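Local structure of IMC sub-compartment protein ISP3 (Toxoplasma gondii, 4CHJ) at residues F70-L73 against K78-P81; I82-I87 against V138-D143. The protein is a pleckstrin-homology-fold protein of the inner membrane complex, belonging to a family critical for parasite replication and probably acting in daughter-cell formation during endodyogeny. All coordinates share one frame; numbering follows the deposited sequence.

Interaction 1 (F70-L73 against K78-P81); sequences FMNL and KVRP
The amide of Leu73 gives a short hydrogen bond to the backbone carbonyl of Arg80, with Leu73 N to Arg80 O at 2.8 Å. It is nearly straight at the hydrogen, 167°. The donor stands 33° out of the plane of the carbonyl group. Leu73 and Arg80 form an antiparallel hydrogen-bonded pair. Next to it, Asn72 and Pro81 form a non-hydrogen-bonded pair, their CA atoms 4.3 Å apart.

On the face of Asn72 and Pro81, the amide group of Asn72 does the touching. It lies over Val79 and Pro81. Asn72 ND2 is nearest the branch point of the valine, 3.5 Å from Val79 CB, with Val79 CG2 a little farther off. Asn72 OD1 is nearest Pro81 CB, at 3.7 Å, though the exact placing of this oxygen is doubtful. The side chain runs obliquely across both residues.

The two segments belong to a beta hairpin, strands 70-75 and 78-83. It forms one end of the antiparallel sheet of the pleckstrin homology fold, with strand 78-83 outermost. Strand 70-75 has strand 57-65 on its other flank, where Asn72 bonds through its backbone to Lys63.

On the opposite face Leu73 and Arg80 start side by side, with Leu73 CB 4.2 Å from Arg80 CB, and then part. A chi1 of -92° swings the leucine CG away from Arg80 CB, and the side chain is buried against Leu62, Val50 and Phe126. The guanidinium end of Arg80 leads away from strand 70-73.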
loop_
_atom_site.group_PDB
_atom_site.type_symbol
_atom_site.label_atom_id
_atom_site.label_comp_id
_atom_site.label_asym_id
_atom_site.label_seq_id
_atom_site.Cartn_x
_atom_site.Cartn_y
_atom_site.Cartn_z
ATOM N N PHE A 70 6.019 8.540 -8.507
ATOM C CA PHE A 70 4.570 8.514 -8.346
ATOM C C PHE A 70 3.991 7.126 -8.536
ATOM O O PHE A 70 4.594 6.242 -9.135
ATOM C CB PHE A 70 3.875 9.513 -9.283
ATOM C CG PHE A 70 3.832 9.077 -10.726
ATOM C CD1 PHE A 70 2.907 8.126 -11.161
ATOM C CD2 PHE A 70 4.687 9.648 -11.663
ATOM C CE1 PHE A 70 2.861 7.739 -12.496
ATOM C CE2 PHE A 70 4.636 9.268 -12.999
ATOM C CZ PHE A 70 3.729 8.308 -13.413
ATOM N N MET A 71 2.842 6.895 -7.929
ATOM C CA MET A 71 2.081 5.700 -8.213
ATOM C C MET A 71 0.677 6.128 -8.546
ATOM O O MET A 71 0.101 6.961 -7.870
ATOM C CB MET A 71 2.142 4.685 -7.078
ATOM C CG MET A 71 1.285 4.972 -5.872
ATOM S SD MET A 71 1.605 3.723 -4.621
ATOM C CE MET A 71 0.860 4.470 -3.185
ATOM N N ASN A 72 0.142 5.573 -9.618
ATOM C CA ASN A 72 -1.115 6.043 -10.148
ATOM C C ASN A 72 -2.217 5.048 -9.965
ATOM O O ASN A 72 -2.082 3.891 -10.322
ATOM C CB ASN A 72 -0.973 6.344 -11.630
ATOM C CG ASN A 72 -0.699 7.797 -11.895
ATOM O OD1 ASN A 72 0.331 8.326 -11.492
ATOM N ND2 ASN A 72 -1.627 8.455 -12.572
ATOM N N LEU A 73 -3.328 5.518 -9.426
ATOM C CA LEU A 73 -4.498 4.691 -9.305
ATOM C C LEU A 73 -5.357 5.008 -10.498
ATOM O O LEU A 73 -5.678 6.162 -10.751
ATOM C CB LEU A 73 -5.264 5.031 -8.034
ATOM C CG LEU A 73 -4.894 4.214 -6.807
ATOM C CD1 LEU A 73 -5.104 2.739 -7.090
ATOM C CD2 LEU A 73 -3.448 4.487 -6.445
ATOM N N LYS A 78 -10.023 7.435 -14.561
ATOM C CA LYS A 78 -9.718 8.508 -13.638
ATOM C C LYS A 78 -8.493 8.060 -12.882
ATOM O O LYS A 78 -8.434 6.930 -12.411
ATOM C CB LYS A 78 -10.890 8.751 -12.674
ATOM C CG LYS A 78 -10.507 9.337 -11.319
ATOM C CD LYS A 78 -11.724 9.694 -10.486
ATOM C CE LYS A 78 -12.559 8.467 -10.159
ATOM N NZ LYS A 78 -13.874 8.474 -10.857
ATOM N N VAL A 79 -7.502 8.931 -12.789
ATOM C CA VAL A 79 -6.296 8.557 -12.094
ATOM C C VAL A 79 -5.997 9.427 -10.882
ATOM O O VAL A 79 -5.616 10.581 -11.018
ATOM C CB VAL A 79 -5.114 8.618 -13.065
ATOM C CG1 VAL A 79 -5.362 7.683 -14.237
ATOM C CG2 VAL A 79 -4.941 10.032 -13.577
ATOM N N ARG A 80 -6.103 8.846 -9.694
ATOM C CA ARG A 80 -5.557 9.476 -8.507
ATOM C C ARG A 80 -4.050 9.156 -8.416
ATOM O O ARG A 80 -3.661 8.008 -8.250
ATOM C CB ARG A 80 -6.325 9.053 -7.238
ATOM C CG ARG A 80 -5.819 9.721 -5.941
ATOM C CD ARG A 80 -6.911 9.918 -4.865
ATOM N NE ARG A 80 -6.915 8.842 -3.851
ATOM C CZ ARG A 80 -8.008 8.351 -3.242
ATOM N NH1 ARG A 80 -9.216 8.843 -3.496
ATOM N NH2 ARG A 80 -7.892 7.353 -2.370
ATOM N N PRO A 81 -3.197 10.173 -8.618
ATOM C CA PRO A 81 -1.766 9.999 -8.512
ATOM C C PRO A 81 -1.274 10.294 -7.119
ATOM O O PRO A 81 -1.659 11.298 -6.520
ATOM C CB PRO A 81 -1.198 11.051 -9.490
ATOM C CG PRO A 81 -2.383 11.755 -10.089
ATOM C CD PRO A 81 -3.524 11.499 -9.164
#

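Interaction 2 (I82-I87 against V138-D143); sequences IQLDDI and VSFLDD
Leu84 and Phe140 meet through apolar atoms alone. Both methyl groups of Leu84 reach the far end of the phenylalanine, spread across its long axis and displaced to the same side of its plane: Leu84 CD1 is 3.9 Å from Phe140 CZ, and Leu84 CD2 is 4.0 Å from the same Phe140 CZ. The CD1 methyl comes to the edge of the ring, near its plane, not over a face. The two side chains cross at about a right angle. Phe140 has its ring anti to the backbone N (chi1 163°), which carries CZ out from the helix to the leucine.

A second apolar pair lies beside the first. The end of the long branch of Ile87 faces a leucine methyl, with Ile87 CD1 4.2 Å from Leu141 CD2. These side chains also cross nearly at right angles. Ile87 also touches Ile145 of the same helix and Met71 of strand 70-75; Leu141 touches Phe115 of strand 113-117.

Backbone bonds shape the turn that presents Leu84 and Ile87. Residues 84-86 have helical backbone angles, and Ile87 N bonds to Leu84 O at 3.3 Å. The same Leu84 O also takes a bond from the side-chain amide of Asn148, farther along helix 131-149. That amide bonds to Ile87 O as well, so one asparagine ties both ends of the turn to the helix.

In the pleckstrin homology fold a C-terminal helix closes one open end of the beta barrel. Here helix 131-149 packs on the link between strands 78-83 and 87-91. No hydrogen bond joins 82-87 to 138-143, so what they contribute to each other is apolar burial; Asn148 adds a polar tie to the same helix.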
loop_
_atom_site.group_PDB
_atom_site.type_symbol
_atom_site.label_atom_id
_atom_site.label_comp_id
_atom_site.label_asym_id
_atom_site.label_seq_id
_atom_site.Cartn_x
_atom_site.Cartn_y
_atom_site.Cartn_z
ATOM N N ILE A 82 -0.388 9.447 -6.637
ATOM C CA ILE A 82 0.145 9.578 -5.320
ATOM C C ILE A 82 1.628 9.736 -5.483
ATOM O O ILE A 82 2.256 8.979 -6.196
ATOM C CB ILE A 82 -0.157 8.326 -4.466
ATOM C CG1 ILE A 82 -1.634 7.928 -4.603
ATOM C CG2 ILE A 82 0.202 8.577 -3.007
ATOM C CD1 ILE A 82 -2.040 6.723 -3.776
ATOM N N GLN A 83 2.183 10.723 -4.799
ATOM C CA GLN A 83 3.615 10.933 -4.793
ATOM C C GLN A 83 4.262 10.048 -3.749
ATOM O O GLN A 83 3.843 10.021 -2.603
ATOM C CB GLN A 83 3.935 12.393 -4.501
ATOM C CG GLN A 83 3.110 13.371 -5.311
ATOM C CD GLN A 83 3.861 13.896 -6.510
ATOM O OE1 GLN A 83 4.914 14.512 -6.373
ATOM N NE2 GLN A 83 3.325 13.650 -7.695
ATOM N N LEU A 84 5.302 9.336 -4.167
ATOM C CA LEU A 84 6.050 8.439 -3.298
ATOM C C LEU A 84 6.688 9.239 -2.178
ATOM O O LEU A 84 6.814 8.771 -1.050
ATOM C CB LEU A 84 7.095 7.668 -4.097
ATOM C CG LEU A 84 6.520 6.830 -5.240
ATOM C CD1 LEU A 84 7.559 5.865 -5.784
ATOM C CD2 LEU A 84 5.274 6.085 -4.795
ATOM N N ASP A 85 7.067 10.463 -2.511
ATOM C CA ASP A 85 7.649 11.392 -1.559
ATOM C C ASP A 85 6.624 11.679 -0.477
ATOM O O ASP A 85 6.960 11.845 0.689
ATOM C CB ASP A 85 8.075 12.689 -2.256
ATOM C CG ASP A 85 7.234 13.006 -3.483
ATOM O OD1 ASP A 85 7.350 12.283 -4.494
ATOM O OD2 ASP A 85 6.459 13.982 -3.435
ATOM N N ASP A 86 5.368 11.759 -0.890
ATOM C CA ASP A 86 4.264 12.048 0.018
ATOM C C ASP A 86 4.049 11.029 1.141
ATOM O O ASP A 86 3.649 11.401 2.236
ATOM C CB ASP A 86 2.961 12.271 -0.750
ATOM C CG ASP A 86 2.054 13.273 -0.068
ATOM O OD1 ASP A 86 2.548 14.042 0.778
ATOM O OD2 ASP A 86 0.846 13.291 -0.376
ATOM N N ILE A 87 4.329 9.755 0.881
ATOM C CA ILE A 87 3.974 8.707 1.830
ATOM C C ILE A 87 4.672 8.934 3.156
ATOM O O ILE A 87 5.881 9.095 3.204
ATOM C CB ILE A 87 4.420 7.329 1.312
ATOM C CG1 ILE A 87 4.099 7.176 -0.176
ATOM C CG2 ILE A 87 3.801 6.216 2.138
ATOM C CD1 ILE A 87 2.709 6.658 -0.463
ATOM N N VAL A 138 3.830 -3.439 1.481
ATOM C CA VAL A 138 4.352 -2.955 2.754
ATOM C C VAL A 138 5.881 -2.648 2.674
ATOM O O VAL A 138 6.350 -1.583 3.123
ATOM C CB VAL A 138 4.027 -3.939 3.921
ATOM C CG1 VAL A 138 4.740 -3.521 5.202
ATOM C CG2 VAL A 138 2.530 -3.982 4.196
ATOM N N SER A 139 6.638 -3.546 2.058
ATOM C CA SER A 139 8.090 -3.375 1.953
ATOM C C SER A 139 8.427 -2.265 0.993
ATOM O O SER A 139 9.344 -1.493 1.235
ATOM C CB SER A 139 8.747 -4.668 1.507
ATOM O OG SER A 139 8.770 -5.578 2.587
ATOM N N PHE A 140 7.667 -2.164 -0.088
ATOM C CA PHE A 140 7.879 -1.091 -1.040
ATOM C C PHE A 140 7.628 0.255 -0.369
ATOM O O PHE A 140 8.399 1.194 -0.533
ATOM C CB PHE A 140 6.951 -1.272 -2.241
ATOM C CG PHE A 140 6.799 -0.043 -3.083
ATOM C CD1 PHE A 140 7.882 0.492 -3.747
ATOM C CD2 PHE A 140 5.572 0.579 -3.201
ATOM C CE1 PHE A 140 7.747 1.625 -4.520
ATOM C CE2 PHE A 140 5.427 1.713 -3.974
ATOM C CZ PHE A 140 6.517 2.237 -4.634
ATOM N N LEU A 141 6.555 0.329 0.410
ATOM C CA LEU A 141 6.205 1.547 1.124
ATOM C C LEU A 141 7.279 1.897 2.137
ATOM O O LEU A 141 7.611 3.060 2.325
ATOM C CB LEU A 141 4.851 1.401 1.819
ATOM C CG LEU A 141 3.618 1.447 0.920
ATOM C CD1 LEU A 141 2.351 1.518 1.753
ATOM C CD2 LEU A 141 3.699 2.620 -0.039
ATOM N N ASP A 142 7.815 0.879 2.793
ATOM C CA ASP A 142 8.826 1.084 3.811
ATOM C C ASP A 142 10.066 1.733 3.219
ATOM O O ASP A 142 10.647 2.629 3.820
ATOM C CB ASP A 142 9.206 -0.249 4.444
ATOM C CG ASP A 142 9.052 -0.242 5.943
ATOM O OD1 ASP A 142 9.760 0.541 6.608
ATOM O OD2 ASP A 142 8.225 -1.021 6.458
ATOM N N ASP A 143 10.467 1.283 2.037
ATOM C CA ASP A 143 11.632 1.848 1.375
ATOM C C ASP A 143 11.424 3.313 1.025
ATOM O O ASP A 143 12.321 4.131 1.198
ATOM C CB ASP A 143 11.961 1.059 0.109
ATOM C CG ASP A 143 12.385 -0.356 0.405
ATOM O OD1 ASP A 143 12.896 -0.604 1.512
ATOM O OD2 ASP A 143 12.206 -1.225 -0.470
#

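Interaction 1 is a partly buried hairpin contact toward the edge of the sheet, while interaction 2 is wholly buried and lies nearer the centre of the chain. Strand 78-83 takes part in both. It pairs with strand 70-75 as far as Ile82, and then leads into the turn that meets helix 131-149. Backbone pairing sets the register in interaction 1; side chains alone make interaction 2. The two also touch directly. Met71 N lies 2.8 Å from Ile82 O, a probable hydrogen bond that continues the hairpin, and Leu73 CD2 packs 3.8 Å from Ile82 CD1. Met71 also packs on Leu84 and Ile87, so the hairpin's buried face continues into the layer that meets the helix.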